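Local coordinates for malonyl acyl carrier protein transacylase (Streptococcus pneumoniae, PDB 3IM8) that probably transfers the malonyl group from malonyl-CoA to the holo acyl carrier protein, the step that supplies malonyl units to bacterial fatty acid synthesis, at residues 52-55 with 56-59; 103-106 with 107-111; 116-119 with 120-123; 235-238 with 239-242; 252-255 with 256-260. All coordinates share one frame; numbering follows the deposited sequence.

Contact 1: residues 52-55 with 56-59; sequences EDKL and NQTR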
loop_
_atom_site.group_PDB
_atom_site.type_symbol
_atom_site.label_atom_id
_atom_site.label_comp_id
_atom_site.label_asym_id
_atom_site.label_seq_id
_atom_site.Cartn_x
_atom_site.Cartn_y
_atom_site.Cartn_z
ATOM N N GLU A 52 -0.214 -13.820 -16.046
ATOM C CA GLU A 52 -0.676 -13.851 -14.691
ATOM C C GLU A 52 0.480 -14.069 -13.686
ATOM O O GLU A 52 0.523 -13.427 -12.632
ATOM C CB GLU A 52 -1.833 -14.832 -14.499
ATOM C CG GLU A 52 -2.516 -14.581 -13.193
ATOM C CD GLU A 52 -3.923 -15.127 -13.084
ATOM O OE1 GLU A 52 -4.438 -15.113 -11.933
ATOM O OE2 GLU A 52 -4.517 -15.564 -14.123
ATOM N N ASP A 53 1.456 -14.903 -14.020
ATOM C CA ASP A 53 2.551 -15.137 -13.084
ATOM C C ASP A 53 3.448 -13.917 -12.894
ATOM O O ASP A 53 3.890 -13.616 -11.790
ATOM C CB ASP A 53 3.377 -16.333 -13.523
ATOM C CG ASP A 53 2.653 -17.645 -13.307
ATOM O OD1 ASP A 53 1.749 -17.710 -12.443
ATOM O OD2 ASP A 53 3.031 -18.618 -13.979
ATOM N N LYS A 54 3.723 -13.219 -13.975
ATOM C CA LYS A 54 4.518 -11.998 -13.867
ATOM C C LYS A 54 3.753 -10.937 -13.065
ATOM O O LYS A 54 4.327 -10.206 -12.285
ATOM C CB LYS A 54 4.857 -11.436 -15.260
ATOM C CG LYS A 54 5.838 -12.240 -16.055
ATOM C CD LYS A 54 6.470 -11.278 -16.985
ATOM C CE LYS A 54 6.883 -11.934 -18.269
ATOM N NZ LYS A 54 7.055 -10.815 -19.238
ATOM N N LEU A 55 2.448 -10.853 -13.297
ATOM C CA LEU A 55 1.610 -9.859 -12.620
ATOM C C LEU A 55 1.746 -10.026 -11.097
ATOM O O LEU A 55 1.725 -9.016 -10.356
ATOM C CB LEU A 55 0.125 -9.920 -13.082
ATOM C CG LEU A 55 -0.931 -8.964 -12.445
ATOM C CD1 LEU A 55 -0.599 -7.430 -12.612
ATOM C CD2 LEU A 55 -2.354 -9.225 -12.873
ATOM N N ASN A 56 1.859 -11.288 -10.648
ATOM C CA ASN A 56 1.989 -11.654 -9.236
ATOM C C ASN A 56 3.444 -11.665 -8.730
ATOM O O ASN A 56 3.676 -11.975 -7.562
ATOM C CB ASN A 56 1.312 -13.031 -8.977
ATOM C CG ASN A 56 -0.214 -12.955 -9.050
ATOM O OD1 ASN A 56 -0.795 -11.912 -8.754
ATOM N ND2 ASN A 56 -0.861 -14.037 -9.459
ATOM N N GLN A 57 4.409 -11.361 -9.612
ATOM C CA GLN A 57 5.837 -11.160 -9.240
ATOM C C GLN A 57 6.166 -9.696 -8.869
ATOM O O GLN A 57 6.167 -8.821 -9.723
ATOM C CB GLN A 57 6.799 -11.621 -10.343
ATOM C CG GLN A 57 6.742 -13.138 -10.598
ATOM C CD GLN A 57 7.560 -13.540 -11.849
ATOM O OE1 GLN A 57 8.602 -12.915 -12.135
ATOM N NE2 GLN A 57 7.063 -14.584 -12.623
ATOM N N THR A 58 6.540 -9.509 -7.602
ATOM C CA THR A 58 6.743 -8.207 -6.971
ATOM C C THR A 58 7.326 -7.104 -7.874
ATOM O O THR A 58 6.793 -5.972 -7.897
ATOM C CB THR A 58 7.510 -8.363 -5.605
ATOM O OG1 THR A 58 6.894 -9.407 -4.839
ATOM C CG2 THR A 58 7.465 -7.061 -4.786
ATOM N N ARG A 59 8.379 -7.392 -8.624
ATOM C CA ARG A 59 9.006 -6.374 -9.467
ATOM C C ARG A 59 8.064 -5.869 -10.589
ATOM O O ARG A 59 8.257 -4.759 -11.085
ATOM C CB ARG A 59 10.354 -6.850 -10.064
ATOM C CG ARG A 59 10.184 -7.874 -11.217
ATOM C CD ARG A 59 11.211 -7.700 -12.316
ATOM N NE ARG A 59 12.613 -7.758 -11.882
ATOM C CZ ARG A 59 13.142 -8.717 -11.119
ATOM N NH1 ARG A 59 12.389 -9.729 -10.662
ATOM N NH2 ARG A 59 14.432 -8.645 -10.799
HETATM O O HOH W 1 -0.514 -17.032 -11.234
#
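Asn56 and Gln57 fold back against the short helix 52-55, and these two residues carry most of the contact. The backbone of Asn56 closes the last helical turn: its N donates to Glu52 O at 3.2 Å, with a weak second bond to Asp53 O. One residue on, Gln57 N donates to Lys54 O at 2.9 Å, but it stands above the carbonyl plane, 69° out of it, as the chain swings out of the helix.

The side chain of Asn56 runs beside that of Glu52, both pointing the same way, with amide and carboxylate planes 65° apart; Glu52 CG lies 4.1 Å from Asn56 ND2. A water donates to Asp53 OD1 at 2.7 Å and accepts only weakly from Asn56 ND2, bridging the two side chains. The other end of the amide, OD1, is held by Gln14. Asparagine suits a place where one flat group must serve a donor on one side and an acceptor on the other.

Gln57 keeps CG beside its own backbone N (chi1 -65°), which lays the chain back over the helix end, CG 3.1 Å from Asp53 O and NE2 4.2 Å from Asp53 CB. Its backbone occupies the N-cap position of helix 58-78, so the segment is a tight helix-to-helix connection. Leu55 turns to the interior, against Leu47, Ile48 and Ala64, while Lys54 pairs with Glu51. The chemistry implies a helix-to-helix joint fixed mainly by backbone bonds and the buried Leu55, its polar side chains lying along the exposed side.

Contact 2: residues 103-106 with 107-111; sequences LDFE and DAVAL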
loop_
_atom_site.group_PDB
_atom_site.type_symbol
_atom_site.label_atom_id
_atom_site.label_comp_id
_atom_site.label_asym_id
_atom_site.label_seq_id
_atom_site.Cartn_x
_atom_site.Cartn_y
_atom_site.Cartn_z
ATOM N N LEU A 103 5.486 13.555 -6.271
ATOM C CA LEU A 103 6.279 12.654 -7.131
ATOM C C LEU A 103 5.772 12.648 -8.584
ATOM O O LEU A 103 4.569 12.451 -8.812
ATOM C CB LEU A 103 6.280 11.245 -6.513
ATOM C CG LEU A 103 6.876 10.021 -7.224
ATOM C CD1 LEU A 103 8.328 10.252 -7.536
ATOM C CD2 LEU A 103 6.686 8.823 -6.270
ATOM N N ASP A 104 6.668 12.890 -9.554
ATOM C CA ASP A 104 6.311 12.811 -10.984
ATOM C C ASP A 104 5.885 11.369 -11.349
ATOM O O ASP A 104 6.452 10.390 -10.846
ATOM C CB ASP A 104 7.477 13.279 -11.889
ATOM C CG ASP A 104 7.248 12.970 -13.395
ATOM O OD1 ASP A 104 6.504 13.720 -14.070
ATOM O OD2 ASP A 104 7.824 11.983 -13.926
ATOM N N PHE A 105 4.881 11.255 -12.204
ATOM C CA PHE A 105 4.357 9.952 -12.503
ATOM C C PHE A 105 5.402 9.023 -13.147
ATOM O O PHE A 105 5.589 7.871 -12.699
ATOM C CB PHE A 105 3.142 10.068 -13.410
ATOM C CG PHE A 105 2.668 8.757 -13.909
ATOM C CD1 PHE A 105 2.295 7.769 -13.014
ATOM C CD2 PHE A 105 2.605 8.498 -15.277
ATOM C CE1 PHE A 105 1.821 6.511 -13.467
ATOM C CE2 PHE A 105 2.173 7.271 -15.733
ATOM C CZ PHE A 105 1.779 6.265 -14.810
ATOM N N GLU A 106 6.059 9.501 -14.202
ATOM C CA GLU A 106 7.115 8.725 -14.869
ATOM C C GLU A 106 8.293 8.364 -13.942
ATOM O O GLU A 106 8.825 7.244 -13.989
ATOM C CB GLU A 106 7.558 9.452 -16.162
ATOM C CG GLU A 106 6.515 9.280 -17.249
ATOM C CD GLU A 106 6.648 10.225 -18.429
ATOM O OE1 GLU A 106 6.465 11.452 -18.243
ATOM O OE2 GLU A 106 6.845 9.748 -19.565
ATOM N N ASP A 107 8.677 9.294 -13.074
ATOM C CA ASP A 107 9.630 8.998 -11.999
ATOM C C ASP A 107 9.149 7.840 -11.083
ATOM O O ASP A 107 9.937 6.962 -10.713
ATOM C CB ASP A 107 9.823 10.231 -11.117
ATOM C CG ASP A 107 10.776 11.242 -11.724
ATOM O OD1 ASP A 107 11.427 10.894 -12.723
ATOM O OD2 ASP A 107 10.832 12.404 -11.224
ATOM N N ALA A 108 7.859 7.884 -10.715
ATOM C CA ALA A 108 7.254 6.910 -9.819
ATOM C C ALA A 108 7.354 5.529 -10.444
ATOM O O ALA A 108 7.771 4.578 -9.818
ATOM C CB ALA A 108 5.785 7.265 -9.593
ATOM N N VAL A 109 6.961 5.423 -11.701
ATOM C CA VAL A 109 6.958 4.151 -12.386
ATOM C C VAL A 109 8.352 3.529 -12.350
ATOM O O VAL A 109 8.461 2.338 -11.995
ATOM C CB VAL A 109 6.481 4.312 -13.823
ATOM C CG1 VAL A 109 6.557 2.995 -14.556
ATOM C CG2 VAL A 109 5.018 4.820 -13.833
ATOM N N ALA A 110 9.404 4.290 -12.708
ATOM C CA ALA A 110 10.736 3.683 -12.697
ATOM C C ALA A 110 11.125 3.303 -11.247
ATOM O O ALA A 110 11.697 2.246 -11.011
ATOM C CB ALA A 110 11.806 4.605 -13.324
ATOM N N LEU A 111 10.794 4.162 -10.289
ATOM C CA LEU A 111 11.228 4.000 -8.936
ATOM C C LEU A 111 10.602 2.791 -8.264
ATOM O O LEU A 111 11.284 2.119 -7.457
ATOM C CB LEU A 111 10.840 5.230 -8.169
ATOM C CG LEU A 111 11.041 5.353 -6.693
ATOM C CD1 LEU A 111 12.524 5.103 -6.324
ATOM C CD2 LEU A 111 10.562 6.781 -6.367
HETATM O O HOH W 2 9.656 13.391 -8.972
#
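Leu103, just before helix 105-122, and Phe105, its first residue, pack on the residues that follow, Ala108, Val109 and Leu111. CG of Leu103 lies anti to the backbone N (chi1 173°), which carries the methyls along the helix: CD2 rests 3.8 Å from Ala108 CB, and CD1 approaches Leu111 CD2 more loosely, at 4.3 Å. The small Ala108 leaves the leucine room to lie close to the backbone, and Leu97 and Val98 of helix 92-99 pack on the same group. Phe105 offers a ring face to Val109, whose CG2 sits 3.9 Å from the centroid in a CH-pi contact, 24° off the normal and shifted toward the CE1-CZ rim. Leu66 and Val70 of helix 58-78 adjoin this ring.

The start of the helix is closed by an N-cap. Asp104 precedes the helix, and its OD2 accepts from Asp107 N at 2.9 Å, approached on the anti side, 21° out of the carboxylate plane. Aspartate is short enough to accept from an N-H of the first turn, and its negative charge probably also suits the amino end of the helix. Ala108 N donates to Asp104 O, starting the regular ladder.

The outer side is looser. The side chains of Asp104 and Asp107 cross at about a right angle, OD2 of Asp104 being 4.0 Å from OD1 of Asp107, a like-charge approach probably eased by the N-H of Asp107. A water links the backbone to this side, accepting from Asp104 N and donating to Asp107 OD2 at 2.7 Å.

Contact 3: residues 116-119 with 120-123; sequences GAYM and EEAA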
loop_
_atom_site.group_PDB
_atom_site.type_symbol
_atom_site.label_atom_id
_atom_site.label_comp_id
_atom_site.label_asym_id
_atom_site.label_seq_id
_atom_site.Cartn_x
_atom_site.Cartn_y
_atom_site.Cartn_z
ATOM N N GLY A 116 10.348 -2.702 -6.139
ATOM C CA GLY A 116 9.828 -4.104 -6.230
ATOM C C GLY A 116 10.951 -5.146 -6.285
ATOM O O GLY A 116 10.977 -6.111 -5.494
ATOM N N ALA A 117 11.865 -4.923 -7.231
ATOM C CA ALA A 117 13.088 -5.707 -7.372
ATOM C C ALA A 117 13.809 -5.836 -6.049
ATOM O O ALA A 117 14.000 -6.967 -5.610
ATOM C CB ALA A 117 14.020 -5.117 -8.475
ATOM N N TYR A 118 14.138 -4.717 -5.382
ATOM C CA TYR A 118 14.926 -4.772 -4.129
ATOM C C TYR A 118 14.211 -5.539 -3.053
ATOM O O TYR A 118 14.848 -6.261 -2.306
ATOM C CB TYR A 118 15.249 -3.393 -3.560
ATOM C CG TYR A 118 16.001 -2.448 -4.499
ATOM C CD1 TYR A 118 15.764 -1.069 -4.444
ATOM C CD2 TYR A 118 16.928 -2.928 -5.455
ATOM C CE1 TYR A 118 16.422 -0.182 -5.298
ATOM C CE2 TYR A 118 17.622 -2.038 -6.314
ATOM C CZ TYR A 118 17.353 -0.673 -6.220
ATOM O OH TYR A 118 17.981 0.238 -7.016
ATOM N N MET A 119 12.885 -5.369 -2.955
ATOM C CA MET A 119 12.059 -6.057 -1.931
ATOM C C MET A 119 12.010 -7.563 -2.177
ATOM O O MET A 119 12.140 -8.347 -1.237
ATOM C CB MET A 119 10.641 -5.464 -1.857
ATOM C CG MET A 119 10.648 -4.062 -1.254
ATOM S SD MET A 119 9.067 -3.195 -1.055
ATOM C CE MET A 119 8.196 -4.211 0.111
ATOM N N GLU A 120 11.795 -7.942 -3.441
ATOM C CA GLU A 120 11.735 -9.344 -3.897
ATOM C C GLU A 120 13.044 -10.100 -3.628
ATOM O O GLU A 120 13.022 -11.210 -3.101
ATOM C CB GLU A 120 11.366 -9.390 -5.404
ATOM C CG GLU A 120 11.186 -10.804 -6.063
ATOM C CD GLU A 120 10.351 -10.787 -7.424
ATOM O OE1 GLU A 120 10.492 -9.853 -8.296
ATOM O OE2 GLU A 120 9.541 -11.747 -7.598
ATOM N N GLU A 121 14.176 -9.501 -3.985
ATOM C CA GLU A 121 15.482 -10.150 -3.758
ATOM C C GLU A 121 15.813 -10.244 -2.268
ATOM O O GLU A 121 16.329 -11.231 -1.815
ATOM C CB GLU A 121 16.607 -9.432 -4.540
ATOM C CG GLU A 121 17.102 -8.110 -3.942
ATOM C CD GLU A 121 17.985 -7.249 -4.883
ATOM O OE1 GLU A 121 19.182 -7.048 -4.544
ATOM O OE2 GLU A 121 17.467 -6.741 -5.923
ATOM N N ALA A 122 15.508 -9.203 -1.507
ATOM C CA ALA A 122 15.881 -9.182 -0.121
ATOM C C ALA A 122 14.944 -10.082 0.691
ATOM O O ALA A 122 15.351 -10.647 1.700
ATOM C CB ALA A 122 15.877 -7.756 0.412
ATOM N N ALA A 123 13.691 -10.228 0.251
ATOM C CA ALA A 123 12.734 -11.019 0.993
ATOM C C ALA A 123 11.798 -11.768 0.034
ATOM O O ALA A 123 10.723 -11.240 -0.291
ATOM C CB ALA A 123 11.932 -10.109 1.965
#
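These are the last two turns of the long helix 105-122, a run of i to i+4 backbone bonds ending where the acyl transferase fold brings the helix close to the predicted active site. Glu120 N donates to Gly116 O at 2.9 Å and Glu121 N to Ala117 O at 3.0 Å, both nearly straight. Toward the end the bonds bend: Ala123 N still reaches Met119 O, yet its N-H to acceptor angle is only 139°, and Ala123 itself leaves helical geometry.

Around the helix the side chains divide by environment. Met119 is flexible and apolar and faces inward, against Phe198 and Val248, its side chain about 5 Å from those of Ser90 and His199, the predicted active-site residues. Glu120 leaves on another side of the helix, to a salt bridge with Arg59, while Ala122 is small enough to sit against Ala206 of helix 204-215.

Tyr118 and Glu121 run side by side on the side that faces helix 204-215, where both touch Lys209, and the tyrosine hydroxyl bonds Thr213. Glu121 holds CG between its backbone N and carbonyl carbon (chi1 77°), turning the chain back along the helix. Its OE2 arrives at the ring edge, in plane, 3.9 Å from Tyr118 CD2, with ring and carboxylate planes 77° apart.

Contact 4: residues 235-238 with 239-242; sequences MQKE and DIAQ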
loop_
_atom_site.group_PDB
_atom_site.type_symbol
_atom_site.label_atom_id
_atom_site.label_comp_id
_atom_site.label_asym_id
_atom_site.label_seq_id
_atom_site.Cartn_x
_atom_site.Cartn_y
_atom_site.Cartn_z
ATOM N N MET A 235 3.022 14.138 5.647
ATOM C CA MET A 235 4.413 14.129 5.215
ATOM C C MET A 235 4.899 15.506 4.715
ATOM O O MET A 235 4.160 16.245 4.072
ATOM C CB MET A 235 4.589 13.039 4.151
ATOM C CG MET A 235 6.047 12.764 3.784
ATOM S SD MET A 235 6.169 11.445 2.586
ATOM C CE MET A 235 5.852 10.052 3.571
ATOM N N GLN A 236 6.157 15.829 5.043
ATOM C CA GLN A 236 6.835 17.083 4.670
ATOM C C GLN A 236 7.836 16.785 3.604
ATOM O O GLN A 236 8.420 15.722 3.614
ATOM C CB GLN A 236 7.543 17.756 5.876
ATOM C CG GLN A 236 6.724 17.869 7.192
ATOM C CD GLN A 236 5.531 18.814 7.029
ATOM O OE1 GLN A 236 5.721 20.011 6.764
ATOM N NE2 GLN A 236 4.298 18.287 7.166
ATOM N N LYS A 237 8.005 17.724 2.665
ATOM C CA LYS A 237 8.758 17.497 1.431
ATOM C C LYS A 237 10.191 17.085 1.721
ATOM O O LYS A 237 10.744 16.207 1.033
ATOM C CB LYS A 237 8.719 18.747 0.523
ATOM C CG LYS A 237 9.606 18.730 -0.725
ATOM C CD LYS A 237 9.374 20.012 -1.534
ATOM C CE LYS A 237 10.321 20.190 -2.711
ATOM N NZ LYS A 237 9.999 21.467 -3.476
ATOM N N GLU A 238 10.777 17.692 2.751
ATOM C CA GLU A 238 12.195 17.521 3.025
ATOM C C GLU A 238 12.468 16.143 3.632
ATOM O O GLU A 238 13.609 15.752 3.778
ATOM C CB GLU A 238 12.662 18.663 3.954
ATOM C CG GLU A 238 12.006 18.700 5.357
ATOM C CD GLU A 238 10.726 19.572 5.451
ATOM O OE1 GLU A 238 10.202 19.671 6.588
ATOM O OE2 GLU A 238 10.233 20.156 4.441
ATOM N N ASP A 239 11.401 15.419 3.996
ATOM C CA ASP A 239 11.502 14.106 4.651
ATOM C C ASP A 239 11.147 12.931 3.771
ATOM O O ASP A 239 11.415 11.807 4.151
ATOM C CB ASP A 239 10.538 13.978 5.848
ATOM C CG ASP A 239 10.875 14.920 7.008
ATOM O OD1 ASP A 239 12.062 15.190 7.265
ATOM O OD2 ASP A 239 9.919 15.368 7.663
ATOM N N ILE A 240 10.454 13.156 2.658
ATOM C CA ILE A 240 10.012 12.021 1.795
ATOM C C ILE A 240 11.024 10.825 1.673
ATOM O O ILE A 240 10.676 9.694 1.972
ATOM C CB ILE A 240 9.566 12.519 0.393
ATOM C CG1 ILE A 240 8.445 13.558 0.514
ATOM C CG2 ILE A 240 9.154 11.347 -0.552
ATOM C CD1 ILE A 240 8.372 14.468 -0.694
ATOM N N ALA A 241 12.250 11.057 1.198
ATOM C CA ALA A 241 13.154 9.927 0.886
ATOM C C ALA A 241 13.568 9.159 2.127
ATOM O O ALA A 241 13.647 7.918 2.106
ATOM C CB ALA A 241 14.332 10.424 0.234
ATOM N N GLN A 242 13.813 9.904 3.214
ATOM C CA GLN A 242 14.151 9.314 4.503
ATOM C C GLN A 242 12.991 8.417 4.951
ATOM O O GLN A 242 13.200 7.337 5.500
ATOM C CB GLN A 242 14.374 10.414 5.568
ATOM C CG GLN A 242 15.286 10.007 6.735
ATOM C CD GLN A 242 14.575 9.626 8.074
ATOM O OE1 GLN A 242 13.404 9.984 8.321
ATOM N NE2 GLN A 242 15.324 8.921 8.960
HETATM O O HOH W 3 7.326 14.422 7.190
HETATM O O HOH W 4 14.436 12.768 3.096
HETATM O O HOH W 5 13.605 13.795 0.927
#
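Asp239 closes the tight turn that starts at Gln236 and leads into helix 240-247. Its backbone N donates to Gln236 O at 3.0 Å, although it stands above the carbonyl plane, 48° out of it. Its side chain keeps CG beside the backbone N (chi1 -66°), which aligns the carboxylate with the side chain of Gln236; OD2 comes 3.8 Å from Gln236 CB, the amide and carboxylate planes 64° apart. A water closes the ring of contacts, accepting from Gln236 N and donating to Asp239 OD2, each at 2.8 Å. Aspartate's short chain keeps the carboxylate beside the turn, where it can accept from this water. Glu238 runs alongside, its OE1 4.4 Å from Asp239 OD2, an approach of like charges probably softened by solvent.

Ile240 is the buried member. Its N makes two weak bonds, to Gln236 O and Lys237 O, so the first helical N-H is shared between carbonyls. Its side chain does the packing: CG1 meets Met235 SD at 3.7 Å, the two chains crossing at about a right angle, and CD1 lies 3.4 Å from Lys237 O. The long methionine bends at its last torsion, and the pair is bordered by Phe222 and Leu97. Lys237 itself reaches away to a salt bridge with Asp221.

Ala241 and Gln242 complete the start of the helix through water: one water accepts from Ala241 N and gives a weak bond to Glu238 O, another accepts from Gln242 N and donates to that same oxygen. The chemistry implies a helix start whose direct backbone bonds are few or weak, with waters serving the amides of Ala241 and Gln242 and the Met235-Ile240 contact anchoring the buried side.

Contact 5: residues 252-255 with 256-260; sequences VRFY and ESIGV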
loop_
_atom_site.group_PDB
_atom_site.type_symbol
_atom_site.label_atom_id
_atom_site.label_comp_id
_atom_site.label_asym_id
_atom_site.label_seq_id
_atom_site.Cartn_x
_atom_site.Cartn_y
_atom_site.Cartn_z
ATOM N N VAL A 252 3.589 -0.434 8.801
ATOM C CA VAL A 252 2.538 0.413 8.202
ATOM C C VAL A 252 1.350 0.652 9.168
ATOM O O VAL A 252 0.666 -0.256 9.621
ATOM C CB VAL A 252 2.059 -0.180 6.876
ATOM C CG1 VAL A 252 0.890 0.640 6.289
ATOM C CG2 VAL A 252 3.207 -0.257 5.870
ATOM N N ARG A 253 1.124 1.904 9.496
ATOM C CA ARG A 253 0.199 2.244 10.571
ATOM C C ARG A 253 -1.042 2.835 9.923
ATOM O O ARG A 253 -1.200 4.072 9.829
ATOM C CB ARG A 253 0.856 3.191 11.591
ATOM C CG ARG A 253 1.992 2.553 12.338
ATOM C CD ARG A 253 2.623 3.519 13.377
ATOM N NE ARG A 253 3.679 2.836 14.144
ATOM C CZ ARG A 253 3.486 2.070 15.239
ATOM N NH1 ARG A 253 2.264 1.867 15.760
ATOM N NH2 ARG A 253 4.533 1.488 15.819
ATOM N N PHE A 254 -1.904 1.933 9.437
ATOM C CA PHE A 254 -3.057 2.362 8.649
ATOM C C PHE A 254 -4.133 3.054 9.508
ATOM O O PHE A 254 -4.537 4.160 9.172
ATOM C CB PHE A 254 -3.659 1.207 7.804
ATOM C CG PHE A 254 -4.757 1.664 6.853
ATOM C CD1 PHE A 254 -6.098 1.386 7.137
ATOM C CD2 PHE A 254 -4.439 2.392 5.691
ATOM C CE1 PHE A 254 -7.103 1.786 6.290
ATOM C CE2 PHE A 254 -5.443 2.854 4.821
ATOM C CZ PHE A 254 -6.795 2.541 5.114
ATOM N N TYR A 255 -4.579 2.433 10.606
ATOM C CA TYR A 255 -5.725 3.014 11.348
ATOM C C TYR A 255 -5.394 4.347 11.981
ATOM O O TYR A 255 -6.236 5.237 12.030
ATOM C CB TYR A 255 -6.378 2.041 12.345
ATOM C CG TYR A 255 -5.522 1.520 13.492
ATOM C CD1 TYR A 255 -4.996 0.223 13.459
ATOM C CD2 TYR A 255 -5.283 2.308 14.633
ATOM C CE1 TYR A 255 -4.239 -0.284 14.514
ATOM C CE2 TYR A 255 -4.528 1.820 15.694
ATOM C CZ TYR A 255 -4.014 0.519 15.625
ATOM O OH TYR A 255 -3.274 0.026 16.650
ATOM N N GLU A 256 -4.139 4.488 12.430
ATOM C CA GLU A 256 -3.683 5.770 12.979
ATOM C C GLU A 256 -3.722 6.830 11.914
ATOM O O GLU A 256 -4.092 7.970 12.199
ATOM C CB GLU A 256 -2.261 5.657 13.474
ATOM C CG GLU A 256 -2.140 4.842 14.748
ATOM C CD GLU A 256 -0.709 4.454 14.982
ATOM O OE1 GLU A 256 -0.434 3.199 15.054
ATOM O OE2 GLU A 256 0.113 5.422 15.027
ATOM N N SER A 257 -3.325 6.460 10.693
ATOM C CA SER A 257 -3.416 7.366 9.551
ATOM C C SER A 257 -4.871 7.796 9.242
ATOM O O SER A 257 -5.111 8.956 8.888
ATOM C CB SER A 257 -2.767 6.735 8.312
ATOM O OG SER A 257 -1.421 6.436 8.602
ATOM N N ILE A 258 -5.815 6.861 9.336
ATOM C CA ILE A 258 -7.238 7.171 9.121
ATOM C C ILE A 258 -7.743 8.125 10.223
ATOM O O ILE A 258 -8.572 9.013 9.963
ATOM C CB ILE A 258 -8.131 5.909 9.090
ATOM C CG1 ILE A 258 -7.793 4.970 7.924
ATOM C CG2 ILE A 258 -9.622 6.334 8.960
ATOM C CD1 ILE A 258 -8.039 5.576 6.531
ATOM N N GLY A 259 -7.249 7.942 11.442
ATOM C CA GLY A 259 -7.506 8.899 12.562
ATOM C C GLY A 259 -6.991 10.332 12.365
ATOM O O GLY A 259 -7.686 11.278 12.688
ATOM N N VAL A 260 -5.772 10.497 11.838
ATOM C CA VAL A 260 -5.291 11.784 11.362
ATOM C C VAL A 260 -6.212 12.417 10.290
ATOM O O VAL A 260 -6.482 13.642 10.342
ATOM C CB VAL A 260 -3.815 11.698 10.826
ATOM C CG1 VAL A 260 -3.413 12.958 10.036
ATOM C CG2 VAL A 260 -2.822 11.448 11.991
HETATM O O HOH W 6 -1.292 1.662 17.357
#
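Arg253 sets CG beside its backbone N (chi1 -66°) and then runs extended to NE, while Glu256 adopts a similar first torsion (chi1 -72°), bringing the two chains side by side and pointing the same way. The result is a salt bridge: Arg253 NH1 donates to Glu256 OE1 at 3.1 Å, with an N-H to acceptor angle of 162°; OE1 lies almost in the guanidinium plane and offers its syn lone pair to NH1. The carboxylate also lies along the arginine's aliphatic part, OE2 being 3.6 Å from CD of Arg253. A water joins Tyr255 OH to Glu256 OE1, donating to the latter at 2.9 Å, so that oxygen takes two partners. Arginine suits the place because its long chain can serve this pair and still make a cation-pi contact with Tyr159.

On the backbone side, Arg253 is the N-cap residue, and its carbonyl is gripped twice: Ser257 OG donates to Arg253 O at 2.7 Å, and Ser257 N adds a weak bond. Serine is small enough to fold its hydroxyl back onto the preceding turn.

The apolar side is formed by Phe254 and Ile258. Ile258 CG1 lies over one ring face, 4.0 Å from the centroid, in a CH-pi contact shifted toward the rim, and CD1 approaches Phe254 CZ at 3.6 Å.

The segment thus carries the chain from strand 252-253, paired with strand 154-161, straight into helix 254-263, whose apolar face of Phe254 and Ile258 packs on Val282 of helix 277-285.

How the contacts relate
Contacts 1 and 3 touch directly: Arg59 NH1 of contact 1 forms a salt bridge with Glu120 OE1 of contact 3 at 3.0 Å, joining the start of helix 58-78 to the end of helix 105-122. Contacts 2 and 3 share helix 105-122, one at each end, with centres about 18 Å apart. Contact 3 brings Met119 about 5 Å from the side chains of Ser90 and His199, the predicted active site, and about 4 Å from a bound acetate, probably from the crystallisation liquor. Contact 5 lies across the chain's centre from contacts 1 and 3 and brings Val252 against His199; contact 4 is farther, Met235 being about 12 Å from Ser90 between side chains.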